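Local coordinates for protein sesquisabinene B synthase 2 (Santalum album, PDB 6A2D) that probably cyclises farnesyl diphosphate to the sesquiterpene sesquisabinene B, as a metal-dependent plant terpene synthase of the Tpsb subfamily, at residues 408-413 and 455-460. Residues are numbered along the deposited sequence; the frame is centred on the assembly and turned at random.
Sequences EYLDNA and LCRIIN. With 6R2 ([bis(chloranyl)-[oxidanyl-[(2~{E},6~{E})-3,7,11-trimethyldodeca-2,6,10-trienoxy]phosphoryl]methyl]phosphonic acid), chain C.
At the diphosphate end of the active site in the alpha-helical class I terpene synthase domain, R457 reaches from helix 447-462 past A413 on helix 406-416 to the phosphonate of the bound farnesyl analogue. The two segments cross at 114°, their axes 9.9 Å apart. The R457 chain, its CG opposite the backbone N (chi1 167°), starts toward A413 and bends at chi2 and chi3, which brings the guanidinium to the ligand. Its NE donates a nearly straight bond to A413 O (3.0 Å, 165°), lying in the guanidinium plane but above the plane of the carbonyl. At the far end NH1 and NH2 share one phosphonate oxygen through two bent bonds, R457 NH2 to 6R2 OAG being 3.0 Å, and NH1 also forms a salt bridge with D461. With A413 O and OAG at its edge, the flat group is probably held against rotation. Y409 OH approaches R457 CD to 3.6 Å and hydrogen-bonds D461, while A413 CB sits over one face of the Y409 ring, near its rim. A leucine in place of R457 would probably cost OAG its two guanidinium N-H donors, D461 this salt bridge and A413 O its NE donor. Beside this polar cluster, L410 CD1 meets I458 CD1 at 3.7 Å, the two side chains crossing at about a right angle. N460, a magnesium ligand one turn on from R457, lies beside the analogue. Helix 377-400, bearing the metal ligand E394, packs against A413, and helix 489-510 covers I458.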
ATOM      1  N   GLU A 408     -23.173  -3.886 -33.987  1.00 41.63           N
ATOM      2  CA  GLU A 408     -23.838  -3.959 -32.666  1.00 41.33           C
ATOM      3  C   GLU A 408     -22.849  -4.533 -31.650  1.00 35.91           C
ATOM      4  O   GLU A 408     -22.710  -3.941 -30.577  1.00 32.28           O
ATOM      5  CB  GLU A 408     -24.991  -4.941 -32.769  1.00 49.03           C
ATOM      6  CG  GLU A 408     -25.784  -5.161 -31.499  1.00 58.68           C
ATOM      7  CD  GLU A 408     -27.041  -5.986 -31.724  1.00 63.76           C
ATOM      8  OE1 GLU A 408     -27.198  -6.531 -32.835  1.00 55.33           O
ATOM      9  OE2 GLU A 408     -27.871  -6.062 -30.807  1.00 70.65           O
ATOM     10  N   TYR A 409     -22.206  -5.645 -31.994  1.00 26.04           N
ATOM     11  CA  TYR A 409     -21.244  -6.318 -31.110  1.00 23.78           C
ATOM     12  C   TYR A 409     -20.129  -5.334 -30.727  1.00 20.98           C
ATOM     13  O   TYR A 409     -19.925  -5.146 -29.548  1.00 20.58           O
ATOM     14  CB  TYR A 409     -20.723  -7.608 -31.726  1.00 24.08           C
ATOM     15  CG  TYR A 409     -19.546  -8.166 -30.970  1.00 23.21           C
ATOM     16  CD1 TYR A 409     -19.714  -8.899 -29.823  1.00 24.44           C
ATOM     17  CD2 TYR A 409     -18.262  -7.944 -31.416  1.00 23.49           C
ATOM     18  CE1 TYR A 409     -18.631  -9.429 -29.146  1.00 26.08           C
ATOM     19  CE2 TYR A 409     -17.169  -8.462 -30.756  1.00 23.59           C
ATOM     20  CZ  TYR A 409     -17.347  -9.161 -29.590  1.00 24.42           C
ATOM     21  OH  TYR A 409     -16.248  -9.641 -28.938  1.00 25.38           O
ATOM     22  N   LEU A 410     -19.558  -4.587 -31.663  1.00 20.84           N
ATOM     23  CA  LEU A 410     -18.334  -3.803 -31.371  1.00 21.06           C
ATOM     24  C   LEU A 410     -18.660  -2.566 -30.536  1.00 21.08           C
ATOM     25  O   LEU A 410     -17.811  -2.167 -29.714  1.00 17.40           O
ATOM     26  CB  LEU A 410     -17.633  -3.410 -32.667  1.00 22.15           C
ATOM     27  CG  LEU A 410     -16.924  -4.551 -33.380  1.00 23.05           C
ATOM     28  CD1 LEU A 410     -16.211  -4.000 -34.596  1.00 23.77           C
ATOM     29  CD2 LEU A 410     -15.928  -5.271 -32.473  1.00 24.20           C
ATOM     30  N   ASP A 411     -19.815  -1.930 -30.737  1.00 23.02           N
ATOM     31  CA  ASP A 411     -20.169  -0.745 -29.915  1.00 21.68           C
ATOM     32  C   ASP A 411     -20.207  -1.145 -28.433  1.00 16.73           C
ATOM     33  O   ASP A 411     -19.796  -0.330 -27.639  1.00 19.37           O
ATOM     34  CB  ASP A 411     -21.448  -0.061 -30.393  1.00 25.11           C
ATOM     35  CG  ASP A 411     -21.160   0.858 -31.581  1.00 29.01           C
ATOM     36  OD1 ASP A 411     -20.031   1.480 -31.626  1.00 29.97           O
ATOM     37  OD2 ASP A 411     -22.038   0.941 -32.455  1.00 36.26           O
ATOM     38  N   ASN A 412     -20.620  -2.345 -28.094  1.00 16.11           N
ATOM     39  CA  ASN A 412     -20.603  -2.865 -26.697  1.00 16.64           C
ATOM     40  C   ASN A 412     -19.234  -3.467 -26.320  1.00 16.34           C
ATOM     41  O   ASN A 412     -18.752  -3.217 -25.196  1.00 14.38           O
ATOM     42  CB  ASN A 412     -21.673  -3.910 -26.500  1.00 17.65           C
ATOM     43  CG  ASN A 412     -21.846  -4.269 -25.057  1.00 17.78           C
ATOM     44  OD1 ASN A 412     -22.243  -3.428 -24.265  1.00 19.36           O
ATOM     45  ND2 ASN A 412     -21.594  -5.514 -24.724  1.00 15.57           N
ATOM     46  N   ALA A 413     -18.618  -4.222 -27.221  1.00 14.27           N
ATOM     47  CA  ALA A 413     -17.387  -4.984 -26.916  1.00 15.17           C
ATOM     48  C   ALA A 413     -16.160  -4.053 -26.791  1.00 13.69           C
ATOM     49  O   ALA A 413     -15.221  -4.427 -26.090  1.00 14.82           O
ATOM     50  CB  ALA A 413     -17.193  -6.127 -27.909  1.00 15.96           C
ATOM     51  N   LEU A 455      -9.912  -1.179 -31.624  1.00 15.04           N
ATOM     52  CA  LEU A 455      -8.679  -1.921 -32.018  1.00 15.75           C
ATOM     53  C   LEU A 455      -8.338  -2.943 -30.943  1.00 13.84           C
ATOM     54  O   LEU A 455      -8.143  -4.157 -31.282  1.00 14.73           O
ATOM     55  CB  LEU A 455      -7.548  -0.920 -32.226  1.00 14.67           C
ATOM     56  CG  LEU A 455      -7.453  -0.351 -33.628  1.00 15.83           C
ATOM     57  CD1 LEU A 455      -6.503   0.819 -33.651  1.00 14.63           C
ATOM     58  CD2 LEU A 455      -7.035  -1.426 -34.612  1.00 15.61           C
ATOM     59  N   CYS A 456      -8.311  -2.534 -29.673  1.00 14.54           N
ATOM     60  CA  CYS A 456      -7.954  -3.475 -28.597  1.00 14.06           C
ATOM     61  C   CYS A 456      -8.897  -4.701 -28.584  1.00 15.98           C
ATOM     62  O   CYS A 456      -8.417  -5.842 -28.304  1.00 14.99           O
ATOM     63  CB  CYS A 456      -7.938  -2.778 -27.253  1.00 14.79           C
ATOM     64  SG  CYS A 456      -6.589  -1.582 -27.118  1.00 15.07           S
ATOM     65  N   ARG A 457     -10.206  -4.485 -28.795  1.00 14.88           N
ATOM     66  CA  ARG A 457     -11.232  -5.541 -28.828  1.00 14.25           C
ATOM     67  C   ARG A 457     -11.043  -6.406 -30.057  1.00 14.41           C
ATOM     68  O   ARG A 457     -10.956  -7.617 -29.911  1.00 16.68           O
ATOM     69  CB  ARG A 457     -12.642  -4.946 -28.824  1.00 14.85           C
ATOM     70  CG  ARG A 457     -13.740  -5.934 -29.176  1.00 15.12           C
ATOM     71  CD  ARG A 457     -13.661  -7.209 -28.374  1.00 16.82           C
ATOM     72  NE  ARG A 457     -13.983  -7.032 -26.965  1.00 15.63           N
ATOM     73  CZ  ARG A 457     -13.975  -7.998 -26.078  1.00 16.99           C
ATOM     74  NH1 ARG A 457     -13.583  -9.206 -26.440  1.00 17.27           N
ATOM     75  NH2 ARG A 457     -14.339  -7.750 -24.824  1.00 18.98           N
ATOM     76  N   ILE A 458     -10.894  -5.818 -31.216  1.00 14.86           N
ATOM     77  CA  ILE A 458     -10.806  -6.632 -32.458  1.00 17.56           C
ATOM     78  C   ILE A 458      -9.488  -7.423 -32.426  1.00 16.95           C
ATOM     79  O   ILE A 458      -9.471  -8.586 -32.821  1.00 15.88           O
ATOM     80  CB  ILE A 458     -10.926  -5.710 -33.672  1.00 21.72           C
ATOM     81  CG1 ILE A 458     -12.394  -5.373 -33.932  1.00 25.13           C
ATOM     82  CG2 ILE A 458     -10.281  -6.312 -34.890  1.00 28.02           C
ATOM     83  CD1 ILE A 458     -12.526  -4.284 -34.955  1.00 33.21           C
ATOM     84  N   ILE A 459      -8.412  -6.799 -31.978  1.00 15.69           N
ATOM     85  CA  ILE A 459      -7.094  -7.496 -31.922  1.00 15.75           C
ATOM     86  C   ILE A 459      -7.196  -8.697 -30.982  1.00 17.38           C
ATOM     87  O   ILE A 459      -6.718  -9.785 -31.335  1.00 18.28           O
ATOM     88  CB  ILE A 459      -5.990  -6.529 -31.499  1.00 15.03           C
ATOM     89  CG1 ILE A 459      -5.731  -5.498 -32.595  1.00 14.99           C
ATOM     90  CG2 ILE A 459      -4.725  -7.310 -31.139  1.00 17.09           C
ATOM     91  CD1 ILE A 459      -4.960  -4.292 -32.110  1.00 14.45           C
ATOM     92  N   ASN A 460      -7.782  -8.520 -29.805  1.00 17.35           N
ATOM     93  CA  ASN A 460      -8.005  -9.629 -28.847  1.00 18.12           C
ATOM     94  C   ASN A 460      -8.840 -10.729 -29.525  1.00 19.11           C
ATOM     95  O   ASN A 460      -8.456 -11.909 -29.404  1.00 18.65           O
ATOM     96  CB  ASN A 460      -8.694  -9.119 -27.595  1.00 20.43           C
ATOM     97  CG  ASN A 460      -8.589 -10.054 -26.420  1.00 25.05           C
ATOM     98  OD1 ASN A 460      -9.229 -11.111 -26.393  1.00 20.87           O
ATOM     99  ND2 ASN A 460      -7.859  -9.610 -25.409  1.00 27.82           N
TER
HETATM  100  OAG 6R2 C 900     -14.740 -10.533 -23.723  1.00 29.45           O
HETATM  101  PAY 6R2 C 900     -14.032 -11.636 -22.867  1.00 32.94           P
HETATM  102  OAH 6R2 C 900     -14.065 -13.061 -23.697  1.00 33.61           O
HETATM  103  OAE 6R2 C 900     -14.519 -11.817 -21.426  1.00 23.75           O
HETATM  104  CAX 6R2 C 900     -12.284 -11.203 -22.736  1.00 32.90           C
HETATM  105 CLJ  6R2 C 900     -12.261  -9.728 -21.785  1.00 33.04          CL
HETATM  106 CLK  6R2 C 900     -11.577 -10.879 -24.321  1.00 32.97          CL
HETATM  107  PAZ 6R2 C 900     -11.290 -12.510 -21.865  1.00 30.08           P
HETATM  108  OAI 6R2 C 900     -10.821 -13.507 -23.036  1.00 33.94           O
HETATM  109  OAF 6R2 C 900     -12.110 -13.120 -20.745  1.00 33.49           O
HETATM  110  OAT 6R2 C 900     -10.001 -11.742 -21.221  1.00 36.20           O
HETATM  111  CAQ 6R2 C 900      -8.728 -11.669 -21.817  1.00 39.92           C
HETATM  112  CAN 6R2 C 900      -8.623 -10.265 -22.356  1.00 42.70           C
HETATM  113  CAW 6R2 C 900      -7.668  -9.233 -21.765  1.00 46.52           C
HETATM  114  CAD 6R2 C 900      -6.625  -9.658 -20.721  1.00 50.51           C
HETATM  115  CAS 6R2 C 900      -7.562  -7.852 -22.438  1.00 44.12           C
HETATM  116  CAP 6R2 C 900      -7.855  -6.792 -21.412  1.00 36.74           C
HETATM  117  CAM 6R2 C 900      -6.528  -6.649 -20.665  1.00 29.82           C
HETATM  118  CAV 6R2 C 900      -6.449  -6.047 -19.295  1.00 30.11           C
HETATM  119  CAC 6R2 C 900      -7.720  -5.637 -18.549  1.00 30.19           C
HETATM  120  CAR 6R2 C 900      -5.123  -6.032 -18.628  1.00 29.87           C
HETATM  121  CAO 6R2 C 900      -4.758  -4.665 -18.208  1.00 30.20           C
HETATM  122  CAL 6R2 C 900      -4.267  -3.868 -19.360  1.00 27.61           C
HETATM  123  CAU 6R2 C 900      -3.501  -2.565 -19.127  1.00 26.66           C
HETATM  124  CAB 6R2 C 900      -3.050  -2.051 -17.781  1.00 28.23           C
HETATM  125  CAA 6R2 C 900      -3.101  -1.757 -20.324  1.00 30.16           C